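Local coordinates for putative branched-chain amino acid ABC transporter, periplasmic branched-chain amino acid-binding protein (Pseudomonas protegens Pf-5, PDB 4RU0) that probably binds branched-chain amino acids or related small solutes outside the inner membrane and hands them to an ABC transporter for uptake, at residues G137-T142 with D426-A431; S159-L164 with R194-P199; T163-I168 with D176-K181; A204-F209 with R418-P423. All blocks are in the same frame, centred on the assembly; numbering follows the deposited sequence.

Interaction 1: residues G137-T142 with D426-A431; sequences GRTEAT and DEKAAA
The methylenes of Lys-428 pass against CB and OE1 of Glu-140. CB of Glu-140 rests 3.8 Å from CG of Lys-428, and OE1 of Glu-140 reaches 3.3 Å from CE of the same lysine. CG of Glu-140 stands between its backbone N and carbonyl carbon (chi1 64°), and the bend at chi2 brings OE1 against CD and CE of the lysine, the chains crossing at a slant. On the tight side the backbones close in: CA of Glu-140 is 5.0 Å from CA of Ala-429, an approach that suits a small residue, and CB of Ala-429 packs 3.7 Å from O of Glu-140. The charged ends are held less closely. NZ of Lys-428 stops 4.1 Å from OE1 of Glu-140, beyond salt-bridge range, and bonds instead to Tyr-158, while OG1 of Thr-139 bonds to Glu-195. Beyond the lysine the helix turns Glu-427 and Ala-430 to solvent. With an alanine in place of Lys-428, the flank of Glu-140 would probably be left uncovered and Tyr-158 would lose its charged partner. Here helix 418-435 packs on the loop between strands 131-132 and 150-151, probably near the interlobe hinge of a type I periplasmic binding protein.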
loop_
_atom_site.group_PDB
_atom_site.type_symbol
_atom_site.label_atom_id
_atom_site.label_comp_id
_atom_site.label_asym_id
_atom_site.label_seq_id
_atom_site.Cartn_x
_atom_site.Cartn_y
_atom_site.Cartn_z
ATOM N N GLY A 137 -6.244 4.034 2.406
ATOM C CA GLY A 137 -6.669 5.017 3.385
ATOM C C GLY A 137 -6.989 6.378 2.792
ATOM O O GLY A 137 -7.122 6.517 1.574
ATOM N N ARG A 138 -7.121 7.383 3.653
ATOM C CA ARG A 138 -7.503 8.723 3.221
ATOM C C ARG A 138 -6.382 9.420 2.459
ATOM O O ARG A 138 -5.318 9.682 3.018
ATOM C CB ARG A 138 -7.901 9.567 4.424
ATOM C CG ARG A 138 -8.958 8.941 5.315
ATOM C CD ARG A 138 -9.066 9.715 6.617
ATOM N NE ARG A 138 -10.160 9.261 7.471
ATOM C CZ ARG A 138 -11.406 9.727 7.403
ATOM N NH1 ARG A 138 -12.331 9.263 8.236
ATOM N NH2 ARG A 138 -11.726 10.653 6.498
ATOM N N THR A 139 -6.617 9.740 1.191
ATOM C CA THR A 139 -5.580 10.402 0.408
ATOM C C THR A 139 -5.291 11.804 0.957
ATOM O O THR A 139 -4.149 12.254 0.950
ATOM C CB THR A 139 -5.947 10.495 -1.104
ATOM O OG1 THR A 139 -7.155 11.243 -1.268
ATOM C CG2 THR A 139 -6.137 9.103 -1.695
ATOM N N GLU A 140 -6.316 12.481 1.462
ATOM C CA GLU A 140 -6.121 13.821 2.001
ATOM C C GLU A 140 -5.279 13.801 3.279
ATOM O O GLU A 140 -4.812 14.841 3.731
ATOM C CB GLU A 140 -7.468 14.512 2.258
ATOM C CG GLU A 140 -8.342 13.862 3.313
ATOM C CD GLU A 140 -9.178 12.727 2.760
ATOM O OE1 GLU A 140 -9.000 12.393 1.567
ATOM O OE2 GLU A 140 -10.012 12.174 3.515
ATOM N N ALA A 141 -5.062 12.621 3.849
ATOM C CA ALA A 141 -4.208 12.512 5.026
ATOM C C ALA A 141 -2.735 12.634 4.636
ATOM O O ALA A 141 -1.847 12.537 5.488
ATOM C CB ALA A 141 -4.465 11.210 5.763
ATOM N N THR A 142 -2.477 12.847 3.350
ATOM C CA THR A 142 -1.143 13.220 2.902
ATOM C C THR A 142 -0.734 14.521 3.592
ATOM O O THR A 142 0.422 14.694 3.988
ATOM C CB THR A 142 -1.078 13.400 1.372
ATOM O OG1 THR A 142 -1.509 12.199 0.721
ATOM C CG2 THR A 142 0.341 13.719 0.930
ATOM N N ASP A 426 -4.269 19.584 -1.139
ATOM C CA ASP A 426 -4.457 20.748 -0.275
ATOM C C ASP A 426 -5.934 21.117 -0.166
ATOM O O ASP A 426 -6.440 21.371 0.927
ATOM C CB ASP A 426 -3.659 21.949 -0.787
ATOM C CG ASP A 426 -2.163 21.807 -0.551
ATOM O OD1 ASP A 426 -1.765 21.034 0.345
ATOM O OD2 ASP A 426 -1.383 22.478 -1.261
ATOM N N GLU A 427 -6.622 21.126 -1.304
ATOM C CA GLU A 427 -8.045 21.443 -1.340
ATOM C C GLU A 427 -8.875 20.469 -0.507
ATOM O O GLU A 427 -9.697 20.876 0.313
ATOM C CB GLU A 427 -8.559 21.438 -2.778
ATOM C CG GLU A 427 -10.068 21.621 -2.874
ATOM C CD GLU A 427 -10.693 20.779 -3.971
ATOM O OE1 GLU A 427 -10.315 20.950 -5.152
ATOM O OE2 GLU A 427 -11.567 19.944 -3.648
ATOM N N LYS A 428 -8.651 19.181 -0.733
ATOM C CA LYS A 428 -9.420 18.136 -0.073
ATOM C C LYS A 428 -9.203 18.156 1.445
ATOM O O LYS A 428 -10.153 18.040 2.215
ATOM C CB LYS A 428 -9.045 16.775 -0.662
ATOM C CG LYS A 428 -10.006 15.645 -0.323
ATOM C CD LYS A 428 -9.793 14.465 -1.274
ATOM C CE LYS A 428 -10.798 13.348 -1.030
ATOM N NZ LYS A 428 -10.721 12.322 -2.113
ATOM N N ALA A 429 -7.952 18.319 1.866
ATOM C CA ALA A 429 -7.619 18.364 3.286
ATOM C C ALA A 429 -8.182 19.608 3.967
ATOM O O ALA A 429 -8.484 19.584 5.161
ATOM C CB ALA A 429 -6.114 18.305 3.477
ATOM N N ALA A 430 -8.313 20.695 3.211
ATOM C CA ALA A 430 -8.801 21.950 3.771
ATOM C C ALA A 430 -10.306 21.892 3.955
ATOM O O ALA A 430 -10.836 22.372 4.959
ATOM C CB ALA A 430 -8.414 23.124 2.884
ATOM N N ALA A 431 -10.991 21.305 2.977
ATOM C CA ALA A 431 -12.429 21.080 3.078
ATOM C C ALA A 431 -12.740 20.249 4.323
ATOM O O ALA A 431 -13.672 20.553 5.067
ATOM C CB ALA A 431 -12.953 20.393 1.829
#

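Interaction 2: residues S159-L164 with R194-P199; sequences SEASTL and RETLGP
No aromatic or other planar side chain touches across this contact; its one ring is the puckered pyrrolidine of Pro-199, whose CB-CG side meets the methyl of Ala-161, with Ala-161 CB 3.9 Å from Pro-199 CB and equally far from Pro-199 CG. A second group reaches the methyl at roughly a right angle to the proline: CG2 of Thr-196, 4.2 Å from CB of Ala-161. The alanine methyl therefore sits in the notch between a ring and a branched side chain, where its small size lets the helix come close. Thr-196 presents its methyl because CG2 is anti to its own carbonyl carbon. That residue belongs to a type I turn, closed by Leu-197 N on Arg-194 O, which leads into helix 197-207. This helix makes the beta-alpha-beta crossover between the neighbouring parallel strands 182-188 and 210-216, and helix 157-172 precedes the first of them. Pro-199 fits the first turn of the crossover helix, where a residue without N-H costs no helical bond; its ring also touches Tyr-158 and Leu-421. Inside helix 157-172, OG1 of Thr-163 donates to O of Glu-160 (2.8 Å), which also accepts from Leu-164 N. The hydroxyl comes in at a C=O...donor angle of 117°, tilted 25° from the carbonyl plane, as a threonine does when it bonds back to its own helix.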
loop_
_atom_site.group_PDB
_atom_site.type_symbol
_atom_site.label_atom_id
_atom_site.label_comp_id
_atom_site.label_asym_id
_atom_site.label_seq_id
_atom_site.Cartn_x
_atom_site.Cartn_y
_atom_site.Cartn_z
ATOM N N SER A 159 -1.343 9.594 -6.141
ATOM C CA SER A 159 -0.016 9.375 -6.708
ATOM C C SER A 159 -0.007 8.201 -7.680
ATOM O O SER A 159 0.695 8.230 -8.681
ATOM C CB SER A 159 1.012 9.131 -5.603
ATOM O OG SER A 159 1.153 10.266 -4.777
ATOM N N GLU A 160 -0.784 7.166 -7.368
ATOM C CA GLU A 160 -0.839 5.980 -8.211
ATOM C C GLU A 160 -1.317 6.352 -9.609
ATOM O O GLU A 160 -0.773 5.874 -10.604
ATOM C CB GLU A 160 -1.753 4.912 -7.620
ATOM C CG GLU A 160 -1.638 3.574 -8.339
ATOM C CD GLU A 160 -2.740 2.604 -7.954
ATOM O OE1 GLU A 160 -3.834 3.064 -7.551
ATOM O OE2 GLU A 160 -2.515 1.381 -8.061
ATOM N N ALA A 161 -2.324 7.218 -9.672
ATOM C CA ALA A 161 -2.827 7.714 -10.943
ATOM C C ALA A 161 -1.697 8.355 -11.732
ATOM O O ALA A 161 -1.510 8.054 -12.911
ATOM C CB ALA A 161 -3.957 8.709 -10.724
ATOM N N SER A 162 -0.933 9.220 -11.072
ATOM C CA SER A 162 0.181 9.893 -11.730
ATOM C C SER A 162 1.222 8.906 -12.261
ATOM O O SER A 162 1.643 9.018 -13.406
ATOM C CB SER A 162 0.844 10.886 -10.782
ATOM O OG SER A 162 1.830 11.648 -11.462
ATOM N N THR A 163 1.632 7.944 -11.434
ATOM C CA THR A 163 2.603 6.935 -11.870
ATOM C C THR A 163 2.051 6.093 -13.020
ATOM O O THR A 163 2.787 5.732 -13.940
ATOM C CB THR A 163 3.019 5.985 -10.727
ATOM O OG1 THR A 163 1.912 5.160 -10.352
ATOM C CG2 THR A 163 3.485 6.762 -9.527
ATOM N N LEU A 164 0.760 5.777 -12.959
ATOM C CA LEU A 164 0.096 5.051 -14.036
ATOM C C LEU A 164 0.256 5.819 -15.345
ATOM O O LEU A 164 0.672 5.255 -16.355
ATOM C CB LEU A 164 -1.390 4.830 -13.712
ATOM C CG LEU A 164 -2.305 4.057 -14.686
ATOM C CD1 LEU A 164 -2.984 4.985 -15.690
ATOM C CD2 LEU A 164 -1.540 2.933 -15.399
ATOM N N ARG A 194 -13.551 5.255 -6.941
ATOM C CA ARG A 194 -13.802 6.637 -7.324
ATOM C C ARG A 194 -12.644 7.581 -6.970
ATOM O O ARG A 194 -12.630 8.729 -7.422
ATOM C CB ARG A 194 -15.096 7.135 -6.669
ATOM C CG ARG A 194 -16.368 6.431 -7.137
ATOM C CD ARG A 194 -17.571 6.938 -6.345
ATOM N NE ARG A 194 -18.779 6.158 -6.601
ATOM C CZ ARG A 194 -20.017 6.602 -6.386
ATOM N NH1 ARG A 194 -20.219 7.829 -5.918
ATOM N NH2 ARG A 194 -21.057 5.820 -6.649
ATOM N N GLU A 195 -11.681 7.104 -6.180
ATOM C CA GLU A 195 -10.600 7.960 -5.685
ATOM C C GLU A 195 -9.778 8.573 -6.804
ATOM O O GLU A 195 -9.290 9.689 -6.664
ATOM C CB GLU A 195 -9.655 7.190 -4.744
ATOM C CG GLU A 195 -9.986 7.307 -3.264
ATOM C CD GLU A 195 -10.162 8.750 -2.798
ATOM O OE1 GLU A 195 -9.153 9.473 -2.649
ATOM O OE2 GLU A 195 -11.321 9.158 -2.573
ATOM N N THR A 196 -9.629 7.850 -7.911
ATOM C CA THR A 196 -8.762 8.309 -8.991
ATOM C C THR A 196 -9.478 9.223 -9.982
ATOM O O THR A 196 -8.874 9.657 -10.961
ATOM C CB THR A 196 -8.142 7.125 -9.767
ATOM O OG1 THR A 196 -9.152 6.155 -10.066
ATOM C CG2 THR A 196 -7.033 6.477 -8.962
ATOM N N LEU A 197 -10.750 9.521 -9.731
ATOM C CA LEU A 197 -11.512 10.407 -10.619
ATOM C C LEU A 197 -10.887 11.795 -10.716
ATOM O O LEU A 197 -10.641 12.298 -11.813
ATOM C CB LEU A 197 -12.963 10.528 -10.148
ATOM C CG LEU A 197 -13.827 9.299 -10.425
ATOM C CD1 LEU A 197 -15.167 9.418 -9.721
ATOM C CD2 LEU A 197 -14.018 9.088 -11.926
ATOM N N GLY A 198 -10.634 12.411 -9.567
ATOM C CA GLY A 198 -9.982 13.708 -9.523
ATOM C C GLY A 198 -8.659 13.791 -10.267
ATOM O O GLY A 198 -8.533 14.554 -11.234
ATOM N N PRO A 199 -7.662 13.004 -9.832
ATOM C CA PRO A 199 -6.329 13.119 -10.440
ATOM C C PRO A 199 -6.305 12.766 -11.929
ATOM O O PRO A 199 -5.581 13.413 -12.692
ATOM C CB PRO A 199 -5.480 12.133 -9.624
ATOM C CG PRO A 199 -6.448 11.210 -8.990
ATOM C CD PRO A 199 -7.695 12.008 -8.747
#

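Interaction 3: residues T163-I168 with D176-K181; sequences TLVNYI and DRLKGK
Leu-178 turns its two methyls to helix 157-172 through CG set anti to its carbonyl carbon (chi1 -69°) and an extended second torsion. On the helix, Val-165 has CG1 anti to the backbone N (chi1 164°), and Ile-168 holds its CG2 branch in the same relation, while the longer arm of the isoleucine leads away. Leu-178 CD1 meets Val-165 CG1 at 3.9 Å, and Leu-178 CD2 meets Ile-168 CG2 at 3.7 Å. The forked tip spans Val-165 and Ile-168, one turn apart on the helix, and the leucine crosses the isoleucine at about a right angle. Beyond the leucine the chain reverses in a type II turn from Leu-178 to Lys-181, closed by Lys-181 N on Leu-178 O (2.9 Å). Gly-180 fills the position of positive phi, which glycine takes easily. Lys-181 folds back so that NZ donates to O of Arg-177 at 3.2 Å, and its salt bridge reaches back to Glu-172 at the end of helix 157-172. Val-165 and Leu-178 both reach helix 197-207 as well, through Leu-203 and Tyr-207. Between the touching residues the chemistry is purely apolar: branched side chains bury themselves by shape, and no polar pair joins them.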
loop_
_atom_site.group_PDB
_atom_site.type_symbol
_atom_site.label_atom_id
_atom_site.label_comp_id
_atom_site.label_asym_id
_atom_site.label_seq_id
_atom_site.Cartn_x
_atom_site.Cartn_y
_atom_site.Cartn_z
ATOM N N THR A 163 1.632 7.944 -11.434
ATOM C CA THR A 163 2.603 6.935 -11.870
ATOM C C THR A 163 2.051 6.093 -13.020
ATOM O O THR A 163 2.787 5.732 -13.940
ATOM C CB THR A 163 3.019 5.985 -10.727
ATOM O OG1 THR A 163 1.912 5.160 -10.352
ATOM C CG2 THR A 163 3.485 6.762 -9.527
ATOM N N LEU A 164 0.760 5.777 -12.959
ATOM C CA LEU A 164 0.096 5.051 -14.036
ATOM C C LEU A 164 0.256 5.819 -15.345
ATOM O O LEU A 164 0.672 5.255 -16.355
ATOM C CB LEU A 164 -1.390 4.830 -13.712
ATOM C CG LEU A 164 -2.305 4.057 -14.686
ATOM C CD1 LEU A 164 -2.984 4.985 -15.690
ATOM C CD2 LEU A 164 -1.540 2.933 -15.399
ATOM N N VAL A 165 -0.054 7.111 -15.314
ATOM C CA VAL A 165 0.058 7.960 -16.495
ATOM C C VAL A 165 1.517 8.113 -16.938
ATOM O O VAL A 165 1.826 8.090 -18.130
ATOM C CB VAL A 165 -0.569 9.349 -16.234
ATOM C CG1 VAL A 165 -0.125 10.354 -17.283
ATOM C CG2 VAL A 165 -2.093 9.244 -16.191
ATOM N N ASN A 166 2.421 8.236 -15.974
ATOM C CA ASN A 166 3.832 8.401 -16.293
ATOM C C ASN A 166 4.427 7.160 -16.949
ATOM O O ASN A 166 5.329 7.262 -17.786
ATOM C CB ASN A 166 4.624 8.767 -15.042
ATOM C CG ASN A 166 4.324 10.164 -14.565
ATOM O OD1 ASN A 166 3.680 10.937 -15.274
ATOM N ND2 ASN A 166 4.786 10.504 -13.361
ATOM N N TYR A 167 3.919 5.990 -16.574
ATOM C CA TYR A 167 4.362 4.755 -17.201
ATOM C C TYR A 167 3.817 4.650 -18.622
ATOM O O TYR A 167 4.539 4.244 -19.534
ATOM C CB TYR A 167 3.939 3.541 -16.380
ATOM C CG TYR A 167 4.308 2.230 -17.039
ATOM C CD1 TYR A 167 5.629 1.793 -17.069
ATOM C CD2 TYR A 167 3.339 1.435 -17.638
ATOM C CE1 TYR A 167 5.974 0.601 -17.674
ATOM C CE2 TYR A 167 3.673 0.239 -18.245
ATOM C CZ TYR A 167 4.992 -0.174 -18.263
ATOM O OH TYR A 167 5.330 -1.365 -18.865
ATOM N N ILE A 168 2.548 5.014 -18.803
ATOM C CA ILE A 168 1.942 5.066 -20.131
ATOM C C ILE A 168 2.793 5.937 -21.057
ATOM O O ILE A 168 3.122 5.536 -22.175
ATOM C CB ILE A 168 0.503 5.641 -20.104
ATOM C CG1 ILE A 168 -0.411 4.848 -19.164
ATOM C CG2 ILE A 168 -0.077 5.680 -21.508
ATOM C CD1 ILE A 168 -0.697 3.454 -19.592
ATOM N N ASP A 176 4.288 14.000 -24.821
ATOM C CA ASP A 176 3.714 14.565 -26.041
ATOM C C ASP A 176 2.812 13.561 -26.741
ATOM O O ASP A 176 1.799 13.930 -27.336
ATOM C CB ASP A 176 4.821 15.014 -26.998
ATOM C CG ASP A 176 5.646 16.150 -26.439
ATOM O OD1 ASP A 176 5.081 16.981 -25.698
ATOM O OD2 ASP A 176 6.858 16.210 -26.737
ATOM N N ARG A 177 3.195 12.291 -26.659
ATOM C CA ARG A 177 2.471 11.202 -27.306
ATOM C C ARG A 177 1.145 10.841 -26.631
ATOM O O ARG A 177 0.388 10.044 -27.166
ATOM C CB ARG A 177 3.359 9.963 -27.356
ATOM C CG ARG A 177 4.693 10.198 -28.027
ATOM C CD ARG A 177 4.534 10.303 -29.531
ATOM N NE ARG A 177 5.701 10.929 -30.144
ATOM C CZ ARG A 177 5.839 12.244 -30.296
ATOM N NH1 ARG A 177 4.880 13.067 -29.881
ATOM N NH2 ARG A 177 6.933 12.739 -30.860
ATOM N N LEU A 178 0.873 11.400 -25.454
ATOM C CA LEU A 178 -0.380 11.104 -24.758
ATOM C C LEU A 178 -1.551 11.799 -25.444
ATOM O O LEU A 178 -2.678 11.293 -25.439
ATOM C CB LEU A 178 -0.310 11.521 -23.288
ATOM C CG LEU A 178 0.630 10.715 -22.392
ATOM C CD1 LEU A 178 0.631 11.293 -20.994
ATOM C CD2 LEU A 178 0.244 9.245 -22.371
ATOM N N LYS A 179 -1.279 12.966 -26.019
ATOM C CA LYS A 179 -2.270 13.656 -26.831
ATOM C C LYS A 179 -2.732 12.715 -27.935
ATOM O O LYS A 179 -1.912 12.166 -28.671
ATOM C CB LYS A 179 -1.688 14.943 -27.424
ATOM C CG LYS A 179 -2.735 15.947 -27.865
ATOM C CD LYS A 179 -2.112 17.274 -28.261
ATOM C CE LYS A 179 -3.185 18.319 -28.527
ATOM N NZ LYS A 179 -4.169 17.851 -29.542
ATOM N N GLY A 180 -4.038 12.501 -28.032
ATOM C CA GLY A 180 -4.562 11.593 -29.037
ATOM C C GLY A 180 -4.674 10.139 -28.597
ATOM O O GLY A 180 -5.004 9.261 -29.401
ATOM N N LYS A 181 -4.396 9.875 -27.324
ATOM C CA LYS A 181 -4.515 8.528 -26.786
ATOM C C LYS A 181 -5.778 8.388 -25.952
ATOM O O LYS A 181 -6.303 9.374 -25.438
ATOM C CB LYS A 181 -3.287 8.179 -25.944
ATOM C CG LYS A 181 -2.012 8.063 -26.750
ATOM C CD LYS A 181 -2.062 6.871 -27.684
ATOM C CE LYS A 181 -1.083 7.029 -28.846
ATOM N NZ LYS A 181 0.326 7.143 -28.392
#

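Interaction 4: residues A204-F209 with R418-P423; sequences AEKYGF and RALLRP
Lys-206 reaches toward Leu-420 with its aliphatic chain, and each atom along it has a different setting. CB leaves the helix toward the other segment but stays 5.1 Å from CD2 of Leu-420. CG, anti to the backbone N (chi1 -178°), lies over the centre of the ring of Tyr-207, 3.9 Å above its plane, a CH-pi type of approach from the preceding residue. CD does the touching: it is 3.6 Å from CD2 of Leu-420 and 4.1 Å from CD1 of Leu-420. CE lies farther off, 4.3 Å from CD2 of Leu-420, and the turn about the CD-CE bond (chi4 62°) leads NZ off from the leucine. A lysine suits this surface position, since its methylenes can cover an apolar neighbour while its charge stays outside. The two helices, 197-207 and 418-435, follow strands 182-188 and 407-415 of the same mixed beta sheet of the alpha/beta lobe, and helix 157-172 touches both. Leu-420 extends to the contact with CG anti to its backbone N, and it also meets Leu-203; its neighbour Leu-421 turns instead to Pro-199 and Leu-202. OH of Tyr-207 comes no nearer than 4.4 Å to Leu-420 CD2, and its ring stacks with Phe-175. The helix ends at Gly-208, whose N bonds to O of Ala-204 (2.8 Å) and whose positive phi turns the chain out of the helix, a shape glycine adopts readily. The ring of Phe-209 then folds back, with CA of Ala-204 over one face, offset toward the rim.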
loop_
_atom_site.group_PDB
_atom_site.type_symbol
_atom_site.label_atom_id
_atom_site.label_comp_id
_atom_site.label_asym_id
_atom_site.label_seq_id
_atom_site.Cartn_x
_atom_site.Cartn_y
_atom_site.Cartn_z
ATOM N N ALA A 204 -5.582 14.387 -17.447
ATOM C CA ALA A 204 -6.135 14.369 -18.798
ATOM C C ALA A 204 -6.221 15.781 -19.384
ATOM O O ALA A 204 -6.048 15.970 -20.586
ATOM C CB ALA A 204 -7.501 13.708 -18.808
ATOM N N GLU A 205 -6.488 16.767 -18.535
ATOM C CA GLU A 205 -6.514 18.157 -18.981
ATOM C C GLU A 205 -5.123 18.634 -19.382
ATOM O O GLU A 205 -4.964 19.354 -20.364
ATOM C CB GLU A 205 -7.075 19.073 -17.888
ATOM C CG GLU A 205 -8.564 18.918 -17.648
ATOM C CD GLU A 205 -9.102 19.959 -16.682
ATOM O OE1 GLU A 205 -10.064 19.648 -15.946
ATOM O OE2 GLU A 205 -8.566 21.091 -16.667
ATOM N N LYS A 206 -4.119 18.237 -18.610
ATOM C CA LYS A 206 -2.751 18.645 -18.880
ATOM C C LYS A 206 -2.172 17.992 -20.132
ATOM O O LYS A 206 -1.596 18.669 -20.977
ATOM C CB LYS A 206 -1.847 18.327 -17.691
ATOM C CG LYS A 206 -0.412 18.772 -17.916
ATOM C CD LYS A 206 0.457 18.546 -16.700
ATOM C CE LYS A 206 1.844 19.128 -16.919
ATOM N NZ LYS A 206 1.786 20.601 -17.135
ATOM N N TYR A 207 -2.324 16.678 -20.253
ATOM C CA TYR A 207 -1.640 15.951 -21.316
ATOM C C TYR A 207 -2.543 15.616 -22.499
ATOM O O TYR A 207 -2.069 15.175 -23.548
ATOM C CB TYR A 207 -1.010 14.682 -20.745
ATOM C CG TYR A 207 0.071 14.982 -19.734
ATOM C CD1 TYR A 207 1.218 15.673 -20.107
ATOM C CD2 TYR A 207 -0.059 14.593 -18.406
ATOM C CE1 TYR A 207 2.207 15.962 -19.189
ATOM C CE2 TYR A 207 0.929 14.876 -17.479
ATOM C CZ TYR A 207 2.060 15.560 -17.878
ATOM O OH TYR A 207 3.044 15.846 -16.962
ATOM N N GLY A 208 -3.842 15.833 -22.332
ATOM C CA GLY A 208 -4.767 15.751 -23.447
ATOM C C GLY A 208 -5.159 14.365 -23.927
ATOM O O GLY A 208 -5.611 14.217 -25.062
ATOM N N PHE A 209 -4.998 13.345 -23.089
ATOM C CA PHE A 209 -5.506 12.027 -23.461
ATOM C C PHE A 209 -6.993 11.945 -23.108
ATOM O O PHE A 209 -7.467 12.623 -22.209
ATOM C CB PHE A 209 -4.712 10.896 -22.786
ATOM C CG PHE A 209 -4.781 10.898 -21.282
ATOM C CD1 PHE A 209 -5.837 10.290 -20.614
ATOM C CD2 PHE A 209 -3.767 11.475 -20.534
ATOM C CE1 PHE A 209 -5.894 10.292 -19.231
ATOM C CE2 PHE A 209 -3.819 11.476 -19.146
ATOM C CZ PHE A 209 -4.883 10.885 -18.496
ATOM N N ARG A 418 3.930 14.410 -7.901
ATOM C CA ARG A 418 3.177 14.766 -6.711
ATOM C C ARG A 418 2.982 16.276 -6.587
ATOM O O ARG A 418 1.989 16.732 -6.024
ATOM C CB ARG A 418 3.868 14.208 -5.473
ATOM C CG ARG A 418 3.833 12.691 -5.407
ATOM C CD ARG A 418 5.024 12.145 -4.656
ATOM N NE ARG A 418 5.037 12.611 -3.282
ATOM C CZ ARG A 418 6.093 12.556 -2.481
ATOM N NH1 ARG A 418 7.245 12.056 -2.918
ATOM N NH2 ARG A 418 5.994 13.010 -1.242
ATOM N N ALA A 419 3.925 17.046 -7.120
ATOM C CA ALA A 419 3.807 18.501 -7.119
ATOM C C ALA A 419 2.585 18.927 -7.927
ATOM O O ALA A 419 1.842 19.829 -7.529
ATOM C CB ALA A 419 5.065 19.143 -7.677
ATOM N N LEU A 420 2.378 18.261 -9.056
ATOM C CA LEU A 420 1.252 18.557 -9.928
ATOM C C LEU A 420 -0.093 18.284 -9.251
ATOM O O LEU A 420 -1.055 19.028 -9.440
ATOM C CB LEU A 420 1.372 17.739 -11.213
ATOM C CG LEU A 420 0.253 17.865 -12.241
ATOM C CD1 LEU A 420 0.080 19.317 -12.651
ATOM C CD2 LEU A 420 0.569 16.995 -13.447
ATOM N N LEU A 421 -0.151 17.218 -8.456
ATOM C CA LEU A 421 -1.391 16.804 -7.795
ATOM C C LEU A 421 -1.662 17.524 -6.477
ATOM O O LEU A 421 -2.791 17.515 -5.983
ATOM C CB LEU A 421 -1.369 15.303 -7.524
ATOM C CG LEU A 421 -1.215 14.369 -8.712
ATOM C CD1 LEU A 421 -0.944 12.959 -8.206
ATOM C CD2 LEU A 421 -2.465 14.407 -9.571
ATOM N N ARG A 422 -0.627 18.133 -5.907
ATOM C CA ARG A 422 -0.707 18.732 -4.574
ATOM C C ARG A 422 -1.881 19.709 -4.357
ATOM O O ARG A 422 -2.453 19.734 -3.269
ATOM C CB ARG A 422 0.612 19.434 -4.242
ATOM C CG ARG A 422 0.698 19.950 -2.809
ATOM C CD ARG A 422 0.806 18.812 -1.797
ATOM N NE ARG A 422 0.425 19.251 -0.459
ATOM C CZ ARG A 422 0.702 18.599 0.668
ATOM N NH1 ARG A 422 1.386 17.460 0.641
ATOM N NH2 ARG A 422 0.300 19.098 1.832
ATOM N N PRO A 423 -2.242 20.522 -5.371
ATOM C CA PRO A 423 -3.404 21.386 -5.117
ATOM C C PRO A 423 -4.701 20.621 -4.834
ATOM O O PRO A 423 -5.524 21.099 -4.056
ATOM C CB PRO A 423 -3.520 22.194 -6.413
ATOM C CG PRO A 423 -2.122 22.272 -6.913
ATOM C CD PRO A 423 -1.528 20.926 -6.598
#

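In the fold
Interactions 1, 2 and 3 are buried, whereas interaction 4 lies at the surface. Interactions 2 and 3 share helix 157-172 and are plainly apolar, with small or branched residues fitted by shape. Interactions 1 and 4 both use helix 418-435 and each lay a lysine across a neighbour, but the first lysine is drawn into a polar network and the second covers a leucine at the surface. Glu-195 joins interactions 1 and 2 through Thr-139. Leu-421 packs on Ser-162 and Pro-199 between interactions 2 and 4, and Tyr-207 meets Leu-178 between 3 and 4. Segments close in sequence meet in 2 and 3, while 1 and 4 bring helix 418-435 onto elements far earlier in the chain.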